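Local coordinates for protein sorting nexin-21 (Mus musculus, PDB 4YMR) that binds membranes enriched in phosphatidylinositol 3-phosphate and phosphatidylinositol 4,5-bisphosphate and may take part in several stages of intracellular trafficking, at residues 52-57 and 82-87; 13-18 and 35-40; 29-34 and 58-63. One frame throughout, in Å; residues are numbered along the deposited sequence.

Contact 1. Residues 52-57 and 82-87; sequences RPLLTL and QLLGDK
L83 reaches from the end of helix 70-85 to the start of helix 52-66, where P53, L54 and L57 receive it. Its CB lies 4.5 Å from L54 CD2, a loose touch. From there CG swings opposite the carbonyl carbon, beside the backbone N (chi1 -67°). This and an extended chi2 carry CD1 into the corner formed by P53 and L57, one helical turn apart. CD1 sits 4.1 Å from P53 CB, on the ring of the proline. The same methyl is 4.1 Å from L57 CD1, with the L57 and L83 side chains at about a right angle.

The two helices follow each other in the chain with a short connection. They form a helical hairpin in the PXB/TPR domain of this sorting nexin, here crystallised as a domain-swapped pair. The second subunit takes part: its H90 packs on both L54 and L84, and its F96 packs on L57.

L84 adds a second, equally apolar touch. Its CD2 comes within 3.5 Å of L54 CD1, and the two leucines slant across each other. L84 CG rests 4.0 Å from L54 CD1.

On the side of helix 52-66 that faces helix 27-43, T56 OG1 donates to R52 O at 2.6 Å, while T56 N reaches that oxygen from the opposite face of its carbonyl plane. T56 OG1 is also hydrogen-bonded to Q41 NE2 of helix 27-43.

Contact 2. Residues 13-18 and 35-40; sequences PELRRA and ANAWQL
E14 reaches across to N36 and L40, one turn apart on helix 27-43, with its two carboxylate oxygens. This is the hairpin of helices 12-24 and 27-43, two antiparallel neighbours in the PXB/TPR helical domain. Their short segments run at 153° to each other, with axes 9.7 Å apart at closest approach.

The E14 chain is nearly straight. CG lies roughly anti to the backbone N (chi1 -153°), and the rest of the chain continues extended, which brings both oxygens across to helix 27-43. They part ways there. OE2 lies 3.5 Å from N36 CB, while OE1 lies 3.5 Å from L40 CD1. The carboxylate and the N36 amide are turned 45° from each other. The two segments share no hydrogen bond. The glutamate therefore meets helix 27-43 here mainly by van der Waals contact with carbon.

Deeper in, L15 and A37 carry the apolar part. A37 places only a methyl between the helices, consistent with the close approach of E14 CA and A37 CA, 6.6 Å. L15 also packs on W34 of helix 27-43 and on R52 and T56 of helix 52-66. L143 of the second subunit packs on it as well. L15 is thus buried where three helices and the partner chain converge.

Near the open end of the hairpin, V11 packs on both A37 and L40. On the outer side of helix 12-24, R16 NH2 is hydrogen-bonded to D144 O, so the last residue of the chain is held against this helix. On the buried side, the CD2 branch of L15 stops 3.7 Å from A37 CB.

Contact 3. Residues 29-34 and 58-63; sequences EALALW and AGLAVC
With CG opposite the carbonyl carbon (chi1 -66°) and chi2 at 120°, W34 turns an indole face to G59. C63 SG, also opposite its carbonyl carbon (chi1 -70°), comes to the edge of the same ring. G59 CA sits 3.5 Å from the centroid of the W34 five-membered ring, almost straight above it, a CH-pi contact. A CB on G59 would run into W34 CD2, so the missing side chain makes room for the indole. C63 SG is 3.7 Å from W34 CD1, a sulfur-aromatic contact at the edge, and 3.7 Å from A30 CB. L60 CD2 touches W34 CB at 3.5 Å and L31 CD1 at 3.7 Å. Swapping the indole for the methyl of an alanine here is likely to open a gap between G59 and A18 and leave T22 OG1 without the N-H it now bonds. This is antiparallel packing of two successive helices, 27-43 and 52-66, in the PXB/TPR domain, with segment axes 9.1 Å apart. A18 of helix 12-24 packs on the other face of the indole, helix 70-85 meets L60 through C76, and L138 of the second subunit also packs on W34.

The three contacts tie four successive helices, 12-24, 27-43, 52-66 and 70-85, into one layered stack. Contact 2 joins the first pair, contact 3 the middle pair and contact 1 the last. Contacts 2 and 3 share helix 27-43, and their centres are 9 Å apart. There A18 CB lies 3.5 Å from W34 CD2. Contact 1 is about 15 Å, centre to centre, from each of the others. It meets contact 2 where L57 CG lies 3.6 Å from W38 CZ3, and contact 3 where T56 CG2 lies 3.4 Å from W34 O. All three touch the second subunit of the swapped pair. The PX domain that binds phosphoinositides lies outside this piece.

Contact 1. Residues 52-57 and 82-87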
ATOM      1  N   ARG A  52       0.537   3.008   4.087  1.00 40.74           N
ATOM      2  CA  ARG A  52       1.255   3.928   4.954  1.00 42.16           C
ATOM      3  C   ARG A  52       0.329   4.924   5.671  1.00 40.32           C
ATOM      4  O   ARG A  52       0.518   5.186   6.869  1.00 33.05           O
ATOM      5  CB  ARG A  52       2.359   4.667   4.188  1.00 42.93           C
ATOM      6  CG  ARG A  52       3.743   4.190   4.536  1.00 57.68           C
ATOM      7  CD  ARG A  52       4.813   5.095   3.949  1.00 73.07           C
ATOM      8  NE  ARG A  52       5.066   4.823   2.535  1.00 85.61           N
ATOM      9  CZ  ARG A  52       5.901   3.888   2.089  1.00 94.73           C
ATOM     10  NH1 ARG A  52       6.564   3.125   2.947  1.00100.09           N
ATOM     11  NH2 ARG A  52       6.069   3.710   0.784  1.00 92.33           N
ATOM     12  N   PRO A  53      -0.658   5.501   4.944  1.00 31.70           N
ATOM     13  CA  PRO A  53      -1.648   6.308   5.664  1.00 32.41           C
ATOM     14  C   PRO A  53      -2.402   5.483   6.700  1.00 25.58           C
ATOM     15  O   PRO A  53      -2.521   5.900   7.841  1.00 31.62           O
ATOM     16  CB  PRO A  53      -2.582   6.782   4.549  1.00 33.83           C
ATOM     17  CG  PRO A  53      -1.714   6.838   3.373  1.00 33.17           C
ATOM     18  CD  PRO A  53      -0.818   5.651   3.488  1.00 30.32           C
ATOM     19  N   LEU A  54      -2.869   4.308   6.302  1.00 26.24           N
ATOM     20  CA  LEU A  54      -3.562   3.407   7.198  1.00 22.09           C
ATOM     21  C   LEU A  54      -2.728   3.005   8.412  1.00 22.12           C
ATOM     22  O   LEU A  54      -3.250   2.933   9.525  1.00 27.37           O
ATOM     23  CB  LEU A  54      -4.066   2.181   6.426  1.00 26.41           C
ATOM     24  CG  LEU A  54      -5.217   2.514   5.471  1.00 25.66           C
ATOM     25  CD1 LEU A  54      -5.599   1.283   4.664  1.00 27.56           C
ATOM     26  CD2 LEU A  54      -6.418   3.016   6.256  1.00 26.52           C
ATOM     27  N   LEU A  55      -1.437   2.749   8.198  1.00 25.70           N
ATOM     28  CA  LEU A  55      -0.536   2.434   9.305  1.00 25.14           C
ATOM     29  C   LEU A  55      -0.416   3.621  10.269  1.00 23.42           C
ATOM     30  O   LEU A  55      -0.397   3.458  11.491  1.00 23.79           O
ATOM     31  CB  LEU A  55       0.853   2.042   8.800  1.00 29.85           C
ATOM     32  CG  LEU A  55       1.764   1.557   9.930  1.00 25.82           C
ATOM     33  CD1 LEU A  55       1.604   0.057  10.098  1.00 28.02           C
ATOM     34  CD2 LEU A  55       3.202   1.911   9.672  1.00 28.75           C
ATOM     35  N   THR A  56      -0.325   4.817   9.697  1.00 24.18           N
ATOM     36  CA  THR A  56      -0.284   6.039  10.467  1.00 25.79           C
ATOM     37  C   THR A  56      -1.534   6.224  11.324  1.00 23.21           C
ATOM     38  O   THR A  56      -1.442   6.510  12.514  1.00 21.70           O
ATOM     39  CB  THR A  56      -0.142   7.244   9.543  1.00 28.21           C
ATOM     40  OG1 THR A  56       0.958   7.028   8.656  1.00 27.91           O
ATOM     41  CG2 THR A  56       0.071   8.502  10.351  1.00 19.78           C
ATOM     42  N   LEU A  57      -2.698   6.071  10.708  1.00 24.05           N
ATOM     43  CA  LEU A  57      -3.968   6.178  11.420  1.00 23.98           C
ATOM     44  C   LEU A  57      -4.120   5.088  12.482  1.00 27.74           C
ATOM     45  O   LEU A  57      -4.698   5.305  13.556  1.00 25.71           O
ATOM     46  CB  LEU A  57      -5.120   6.108  10.429  1.00 22.92           C
ATOM     47  CG  LEU A  57      -5.276   7.332   9.537  1.00 18.51           C
ATOM     48  CD1 LEU A  57      -6.215   7.024   8.383  1.00 21.30           C
ATOM     49  CD2 LEU A  57      -5.787   8.492  10.348  1.00 17.63           C
ATOM     50  N   GLN A  82     -13.146   5.516   5.622  1.00 25.41           N
ATOM     51  CA  GLN A  82     -13.303   6.278   4.383  1.00 22.16           C
ATOM     52  C   GLN A  82     -12.265   5.891   3.342  1.00 25.56           C
ATOM     53  O   GLN A  82     -12.615   5.523   2.223  1.00 32.72           O
ATOM     54  CB  GLN A  82     -13.211   7.775   4.642  1.00 29.19           C
ATOM     55  CG  GLN A  82     -14.376   8.372   5.370  1.00 33.04           C
ATOM     56  CD  GLN A  82     -14.126   9.819   5.724  1.00 47.05           C
ATOM     57  OE1 GLN A  82     -13.225  10.455   5.160  1.00 40.65           O
ATOM     58  NE2 GLN A  82     -14.919  10.354   6.677  1.00 45.75           N
ATOM     59  N   LEU A  83     -10.987   5.990   3.698  1.00 24.09           N
ATOM     60  CA  LEU A  83      -9.937   5.570   2.769  1.00 29.41           C
ATOM     61  C   LEU A  83     -10.172   4.136   2.266  1.00 28.97           C
ATOM     62  O   LEU A  83     -10.112   3.884   1.069  1.00 37.64           O
ATOM     63  CB  LEU A  83      -8.540   5.710   3.393  1.00 32.80           C
ATOM     64  CG  LEU A  83      -8.029   7.123   3.682  1.00 42.01           C
ATOM     65  CD1 LEU A  83      -6.659   7.073   4.351  1.00 47.38           C
ATOM     66  CD2 LEU A  83      -7.976   7.965   2.422  1.00 44.86           C
ATOM     67  N   LEU A  84     -10.458   3.212   3.187  1.00 21.41           N
ATOM     68  CA  LEU A  84     -10.705   1.813   2.835  1.00 22.31           C
ATOM     69  C   LEU A  84     -11.939   1.639   1.950  1.00 22.57           C
ATOM     70  O   LEU A  84     -11.989   0.752   1.112  1.00 28.90           O
ATOM     71  CB  LEU A  84     -10.848   0.943   4.092  1.00 23.79           C
ATOM     72  CG  LEU A  84      -9.553   0.684   4.857  1.00 29.10           C
ATOM     73  CD1 LEU A  84      -9.831   0.197   6.281  1.00 27.80           C
ATOM     74  CD2 LEU A  84      -8.693  -0.307   4.085  1.00 23.04           C
ATOM     75  N   GLY A  85     -12.928   2.496   2.130  1.00 23.43           N
ATOM     76  CA  GLY A  85     -14.131   2.408   1.333  1.00 23.97           C
ATOM     77  C   GLY A  85     -14.014   3.071  -0.023  1.00 35.23           C
ATOM     78  O   GLY A  85     -14.751   2.720  -0.935  1.00 42.78           O
ATOM     79  N   ASP A  86     -13.101   4.028  -0.172  1.00 38.85           N
ATOM     80  CA  ASP A  86     -12.971   4.739  -1.444  1.00 38.27           C
ATOM     81  C   ASP A  86     -12.393   3.854  -2.554  1.00 41.16           C
ATOM     82  O   ASP A  86     -11.639   2.911  -2.295  1.00 49.30           O
ATOM     83  CB  ASP A  86     -12.178   6.046  -1.277  1.00 48.56           C
ATOM     84  CG  ASP A  86     -12.937   7.105  -0.439  1.00 65.83           C
ATOM     85  OD1 ASP A  86     -14.182   7.029  -0.332  1.00 57.11           O
ATOM     86  OD2 ASP A  86     -12.278   8.017   0.116  1.00 72.90           O
ATOM     87  N   LYS A  87     -12.785   4.132  -3.787  1.00 49.22           N
ATOM     88  CA  LYS A  87     -12.286   3.347  -4.905  1.00 73.61           C
ATOM     89  C   LYS A  87     -10.977   3.953  -5.371  1.00 74.50           C
ATOM     90  O   LYS A  87     -10.915   4.647  -6.391  1.00 71.70           O
ATOM     91  CB  LYS A  87     -13.322   3.244  -6.036  1.00 85.30           C
ATOM     92  CG  LYS A  87     -14.043   1.891  -6.097  1.00 86.44           C
ATOM     93  CD  LYS A  87     -15.425   1.976  -6.757  1.00 89.53           C
ATOM     94  CE  LYS A  87     -15.355   2.313  -8.252  1.00 87.56           C
ATOM     95  NZ  LYS A  87     -15.262   3.780  -8.527  1.00 84.68           N
TER

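Contact 2. Residues 13-18 and 35-40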
ATOM      1  N   PRO A  13      11.543   7.155   8.333  1.00 58.29           N
ATOM      2  CA  PRO A  13      12.277   7.178   9.610  1.00 60.50           C
ATOM      3  C   PRO A  13      11.399   7.529  10.817  1.00 57.78           C
ATOM      4  O   PRO A  13      11.630   7.013  11.914  1.00 53.72           O
ATOM      5  CB  PRO A  13      13.324   8.270   9.386  1.00 60.08           C
ATOM      6  CG  PRO A  13      13.589   8.226   7.928  1.00 62.86           C
ATOM      7  CD  PRO A  13      12.260   7.901   7.280  1.00 59.04           C
ATOM      8  N   GLU A  14      10.406   8.391  10.606  1.00 56.60           N
ATOM      9  CA  GLU A  14       9.511   8.832  11.674  1.00 55.86           C
ATOM     10  C   GLU A  14       8.536   7.714  12.053  1.00 46.86           C
ATOM     11  O   GLU A  14       8.319   7.444  13.234  1.00 44.95           O
ATOM     12  CB  GLU A  14       8.763  10.108  11.252  1.00 61.39           C
ATOM     13  CG  GLU A  14       8.323  11.016  12.401  1.00 70.48           C
ATOM     14  CD  GLU A  14       8.043  12.457  11.961  1.00 81.00           C
ATOM     15  OE1 GLU A  14       8.240  12.765  10.762  1.00 89.21           O
ATOM     16  OE2 GLU A  14       7.630  13.279  12.818  1.00 72.63           O
ATOM     17  N   LEU A  15       7.963   7.061  11.044  1.00 43.74           N
ATOM     18  CA  LEU A  15       7.081   5.915  11.264  1.00 37.20           C
ATOM     19  C   LEU A  15       7.798   4.793  12.003  1.00 44.14           C
ATOM     20  O   LEU A  15       7.226   4.174  12.900  1.00 48.88           O
ATOM     21  CB  LEU A  15       6.561   5.377   9.934  1.00 35.12           C
ATOM     22  CG  LEU A  15       5.700   6.300   9.083  1.00 35.07           C
ATOM     23  CD1 LEU A  15       5.243   5.545   7.846  1.00 42.98           C
ATOM     24  CD2 LEU A  15       4.506   6.827   9.885  1.00 27.23           C
ATOM     25  N   ARG A  16       9.039   4.528  11.591  1.00 47.92           N
ATOM     26  CA  ARG A  16       9.928   3.572  12.250  1.00 48.57           C
ATOM     27  C   ARG A  16      10.037   3.849  13.749  1.00 41.48           C
ATOM     28  O   ARG A  16       9.772   2.974  14.567  1.00 45.48           O
ATOM     29  CB  ARG A  16      11.330   3.609  11.611  1.00 61.06           C
ATOM     30  CG  ARG A  16      11.529   2.678  10.408  1.00 80.58           C
ATOM     31  CD  ARG A  16      12.837   2.976   9.647  1.00 95.13           C
ATOM     32  NE  ARG A  16      12.645   2.909   8.195  1.00 99.27           N
ATOM     33  CZ  ARG A  16      13.326   3.625   7.303  1.00 98.78           C
ATOM     34  NH1 ARG A  16      14.268   4.474   7.694  1.00 95.89           N
ATOM     35  NH2 ARG A  16      13.058   3.489   6.010  1.00 98.97           N
ATOM     36  N   ARG A  17      10.440   5.068  14.098  1.00 44.12           N
ATOM     37  CA  ARG A  17      10.554   5.464  15.498  1.00 50.00           C
ATOM     38  C   ARG A  17       9.185   5.443  16.202  1.00 44.86           C
ATOM     39  O   ARG A  17       9.068   4.904  17.300  1.00 42.97           O
ATOM     40  CB  ARG A  17      11.266   6.822  15.654  1.00 58.13           C
ATOM     41  CG  ARG A  17      11.446   7.276  17.115  1.00 72.21           C
ATOM     42  CD  ARG A  17      12.917   7.435  17.524  1.00 83.04           C
ATOM     43  NE  ARG A  17      13.060   8.035  18.856  1.00 87.36           N
ATOM     44  CZ  ARG A  17      13.294   7.355  19.979  1.00 84.85           C
ATOM     45  NH1 ARG A  17      13.424   6.036  19.946  1.00 84.55           N
ATOM     46  NH2 ARG A  17      13.401   7.995  21.138  1.00 80.29           N
ATOM     47  N   ALA A  18       8.152   5.994  15.564  1.00 39.86           N
ATOM     48  CA  ALA A  18       6.813   5.963  16.151  1.00 35.86           C
ATOM     49  C   ALA A  18       6.377   4.526  16.434  1.00 38.11           C
ATOM     50  O   ALA A  18       5.776   4.245  17.473  1.00 36.46           O
ATOM     51  CB  ALA A  18       5.792   6.690  15.260  1.00 25.73           C
ATOM     52  N   ALA A  35       1.633  11.842  14.390  1.00 30.81           N
ATOM     53  CA  ALA A  35       0.789  12.990  14.068  1.00 32.97           C
ATOM     54  C   ALA A  35       1.425  13.888  13.011  1.00 36.77           C
ATOM     55  O   ALA A  35       0.751  14.348  12.096  1.00 44.07           O
ATOM     56  CB  ALA A  35       0.482  13.796  15.327  1.00 32.80           C
ATOM     57  N   ASN A  36       2.722  14.139  13.153  1.00 36.04           N
ATOM     58  CA  ASN A  36       3.480  14.868  12.145  1.00 44.13           C
ATOM     59  C   ASN A  36       3.665  14.088  10.836  1.00 41.97           C
ATOM     60  O   ASN A  36       3.546  14.661   9.758  1.00 43.73           O
ATOM     61  CB  ASN A  36       4.818  15.323  12.724  1.00 59.67           C
ATOM     62  CG  ASN A  36       4.643  16.316  13.859  1.00 73.00           C
ATOM     63  OD1 ASN A  36       3.800  17.221  13.790  1.00 72.34           O
ATOM     64  ND2 ASN A  36       5.425  16.146  14.918  1.00 77.41           N
ATOM     65  N   ALA A  37       3.943  12.788  10.936  1.00 38.23           N
ATOM     66  CA  ALA A  37       3.975  11.922   9.762  1.00 40.79           C
ATOM     67  C   ALA A  37       2.642  11.948   9.012  1.00 42.78           C
ATOM     68  O   ALA A  37       2.620  11.963   7.785  1.00 48.89           O
ATOM     69  CB  ALA A  37       4.333  10.497  10.152  1.00 39.78           C
ATOM     70  N   TRP A  38       1.535  11.944   9.750  1.00 39.07           N
ATOM     71  CA  TRP A  38       0.213  12.104   9.144  1.00 38.13           C
ATOM     72  C   TRP A  38       0.077  13.419   8.359  1.00 46.71           C
ATOM     73  O   TRP A  38      -0.354  13.422   7.212  1.00 47.61           O
ATOM     74  CB  TRP A  38      -0.905  11.999  10.184  1.00 33.37           C
ATOM     75  CG  TRP A  38      -2.244  12.202   9.558  1.00 32.53           C
ATOM     76  CD1 TRP A  38      -3.050  13.299   9.679  1.00 31.52           C
ATOM     77  CD2 TRP A  38      -2.904  11.316   8.645  1.00 30.09           C
ATOM     78  NE1 TRP A  38      -4.185  13.132   8.930  1.00 35.20           N
ATOM     79  CE2 TRP A  38      -4.122  11.920   8.280  1.00 34.18           C
ATOM     80  CE3 TRP A  38      -2.595  10.056   8.109  1.00 28.79           C
ATOM     81  CZ2 TRP A  38      -5.026  11.317   7.416  1.00 29.68           C
ATOM     82  CZ3 TRP A  38      -3.493   9.455   7.254  1.00 28.24           C
ATOM     83  CH2 TRP A  38      -4.689  10.088   6.910  1.00 28.78           C
ATOM     84  N   GLN A  39       0.442  14.527   8.996  1.00 51.27           N
ATOM     85  CA  GLN A  39       0.482  15.848   8.362  1.00 53.15           C
ATOM     86  C   GLN A  39       1.348  15.899   7.088  1.00 50.81           C
ATOM     87  O   GLN A  39       0.911  16.427   6.061  1.00 49.43           O
ATOM     88  CB  GLN A  39       0.968  16.902   9.370  1.00 62.71           C
ATOM     89  CG  GLN A  39       1.307  18.269   8.771  1.00 63.88           C
ATOM     90  CD  GLN A  39       0.075  19.075   8.424  1.00 60.48           C
ATOM     91  OE1 GLN A  39      -1.006  18.826   8.955  1.00 67.05           O
ATOM     92  NE2 GLN A  39       0.229  20.048   7.530  1.00 61.09           N
ATOM     93  N   LEU A  40       2.572  15.376   7.165  1.00 46.06           N
ATOM     94  CA  LEU A  40       3.437  15.246   5.992  1.00 47.17           C
ATOM     95  C   LEU A  40       2.693  14.601   4.812  1.00 55.87           C
ATOM     96  O   LEU A  40       2.611  15.171   3.724  1.00 65.00           O
ATOM     97  CB  LEU A  40       4.692  14.425   6.331  1.00 41.41           C
ATOM     98  CG  LEU A  40       5.764  15.048   7.236  1.00 64.41           C
ATOM     99  CD1 LEU A  40       6.648  13.970   7.848  1.00 73.22           C
ATOM    100  CD2 LEU A  40       6.623  16.068   6.486  1.00 71.48           C
TER

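Contact 3. Residues 29-34 and 58-63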
ATOM      1  N   GLU A  29       4.803   9.861  23.768  1.00 49.19           N
ATOM      2  CA  GLU A  29       5.954  10.150  22.901  1.00 43.41           C
ATOM      3  C   GLU A  29       5.642   9.759  21.457  1.00 40.77           C
ATOM      4  O   GLU A  29       5.929  10.508  20.527  1.00 46.26           O
ATOM      5  CB  GLU A  29       7.219   9.421  23.393  1.00 57.14           C
ATOM      6  CG  GLU A  29       8.541  10.156  23.106  1.00 70.33           C
ATOM      7  CD  GLU A  29       9.775   9.447  23.686  1.00 77.77           C
ATOM      8  OE1 GLU A  29       9.646   8.717  24.701  1.00 69.89           O
ATOM      9  OE2 GLU A  29      10.878   9.621  23.118  1.00 83.65           O
ATOM     10  N   ALA A  30       5.037   8.584  21.282  1.00 41.14           N
ATOM     11  CA  ALA A  30       4.695   8.060  19.954  1.00 35.56           C
ATOM     12  C   ALA A  30       3.691   8.937  19.208  1.00 32.81           C
ATOM     13  O   ALA A  30       3.809   9.115  18.000  1.00 30.20           O
ATOM     14  CB  ALA A  30       4.172   6.633  20.059  1.00 27.28           C
ATOM     15  N   LEU A  31       2.715   9.487  19.936  1.00 26.68           N
ATOM     16  CA  LEU A  31       1.599  10.204  19.316  1.00 26.10           C
ATOM     17  C   LEU A  31       2.038  11.362  18.414  1.00 34.00           C
ATOM     18  O   LEU A  31       1.612  11.451  17.262  1.00 31.00           O
ATOM     19  CB  LEU A  31       0.606  10.696  20.369  1.00 30.79           C
ATOM     20  CG  LEU A  31      -0.609  11.479  19.849  1.00 30.59           C
ATOM     21  CD1 LEU A  31      -1.541  10.576  19.073  1.00 30.48           C
ATOM     22  CD2 LEU A  31      -1.343  12.177  20.997  1.00 28.85           C
ATOM     23  N   ALA A  32       2.889  12.234  18.948  1.00 33.98           N
ATOM     24  CA  ALA A  32       3.422  13.369  18.209  1.00 37.47           C
ATOM     25  C   ALA A  32       4.091  12.943  16.891  1.00 44.14           C
ATOM     26  O   ALA A  32       3.884  13.569  15.849  1.00 49.02           O
ATOM     27  CB  ALA A  32       4.387  14.165  19.086  1.00 27.96           C
ATOM     28  N   LEU A  33       4.874  11.868  16.940  1.00 41.36           N
ATOM     29  CA  LEU A  33       5.547  11.340  15.751  1.00 42.27           C
ATOM     30  C   LEU A  33       4.572  10.844  14.669  1.00 42.78           C
ATOM     31  O   LEU A  33       4.683  11.235  13.505  1.00 49.59           O
ATOM     32  CB  LEU A  33       6.532  10.232  16.138  1.00 46.65           C
ATOM     33  CG  LEU A  33       7.668  10.695  17.049  1.00 48.80           C
ATOM     34  CD1 LEU A  33       8.680   9.581  17.275  1.00 47.59           C
ATOM     35  CD2 LEU A  33       8.334  11.929  16.456  1.00 44.40           C
ATOM     36  N   TRP A  34       3.631   9.981  15.045  1.00 31.60           N
ATOM     37  CA  TRP A  34       2.561   9.598  14.132  1.00 27.93           C
ATOM     38  C   TRP A  34       1.834  10.828  13.553  1.00 31.45           C
ATOM     39  O   TRP A  34       1.448  10.839  12.386  1.00 34.60           O
ATOM     40  CB  TRP A  34       1.513   8.717  14.832  1.00 25.98           C
ATOM     41  CG  TRP A  34       1.920   7.330  15.305  1.00 28.76           C
ATOM     42  CD1 TRP A  34       1.882   6.868  16.594  1.00 20.20           C
ATOM     43  CD2 TRP A  34       2.379   6.232  14.503  1.00 28.98           C
ATOM     44  NE1 TRP A  34       2.293   5.563  16.646  1.00 27.94           N
ATOM     45  CE2 TRP A  34       2.604   5.136  15.377  1.00 23.25           C
ATOM     46  CE3 TRP A  34       2.616   6.055  13.128  1.00 29.56           C
ATOM     47  CZ2 TRP A  34       3.055   3.892  14.933  1.00 19.73           C
ATOM     48  CZ3 TRP A  34       3.067   4.816  12.685  1.00 28.52           C
ATOM     49  CH2 TRP A  34       3.287   3.752  13.590  1.00 26.58           C
ATOM     50  N   ALA A  58      -3.599   3.909  12.191  1.00 15.78           N
ATOM     51  CA  ALA A  58      -3.623   2.873  13.212  1.00 26.49           C
ATOM     52  C   ALA A  58      -2.757   3.310  14.417  1.00 21.22           C
ATOM     53  O   ALA A  58      -3.128   3.079  15.565  1.00 25.18           O
ATOM     54  CB  ALA A  58      -3.188   1.508  12.642  1.00 15.32           C
ATOM     55  N   GLY A  59      -1.626   3.961  14.142  1.00 29.54           N
ATOM     56  CA  GLY A  59      -0.740   4.439  15.186  1.00 22.33           C
ATOM     57  C   GLY A  59      -1.442   5.463  16.050  1.00 23.80           C
ATOM     58  O   GLY A  59      -1.459   5.358  17.287  1.00 18.45           O
ATOM     59  N   LEU A  60      -2.039   6.449  15.385  1.00 22.48           N
ATOM     60  CA  LEU A  60      -2.837   7.473  16.056  1.00 21.02           C
ATOM     61  C   LEU A  60      -3.989   6.889  16.893  1.00 21.12           C
ATOM     62  O   LEU A  60      -4.160   7.245  18.055  1.00 26.64           O
ATOM     63  CB  LEU A  60      -3.360   8.485  15.034  1.00 20.36           C
ATOM     64  CG  LEU A  60      -2.313   9.364  14.339  1.00 22.99           C
ATOM     65  CD1 LEU A  60      -2.965  10.252  13.294  1.00 24.21           C
ATOM     66  CD2 LEU A  60      -1.554  10.212  15.371  1.00 22.06           C
ATOM     67  N   ALA A  61      -4.766   5.987  16.301  1.00 16.08           N
ATOM     68  CA  ALA A  61      -5.928   5.427  16.984  1.00 17.40           C
ATOM     69  C   ALA A  61      -5.533   4.683  18.265  1.00 16.24           C
ATOM     70  O   ALA A  61      -6.161   4.851  19.304  1.00 22.11           O
ATOM     71  CB  ALA A  61      -6.717   4.519  16.043  1.00 16.88           C
ATOM     72  N   VAL A  62      -4.475   3.885  18.179  1.00 18.73           N
ATOM     73  CA  VAL A  62      -3.937   3.165  19.329  1.00 16.97           C
ATOM     74  C   VAL A  62      -3.449   4.083  20.435  1.00 19.48           C
ATOM     75  O   VAL A  62      -3.790   3.893  21.616  1.00 25.81           O
ATOM     76  CB  VAL A  62      -2.821   2.175  18.901  1.00 16.15           C
ATOM     77  CG1 VAL A  62      -2.091   1.626  20.106  1.00 19.33           C
ATOM     78  CG2 VAL A  62      -3.437   1.039  18.117  1.00 15.63           C
ATOM     79  N   CYS A  63      -2.673   5.091  20.043  1.00 21.98           N
ATOM     80  CA  CYS A  63      -2.105   6.013  21.002  1.00 20.96           C
ATOM     81  C   CYS A  63      -3.204   6.854  21.640  1.00 18.63           C
ATOM     82  O   CYS A  63      -3.221   7.031  22.855  1.00 28.27           O
ATOM     83  CB  CYS A  63      -1.007   6.888  20.379  1.00 20.73           C
ATOM     84  SG  CYS A  63       0.506   6.000  19.972  1.00 25.27           S
TER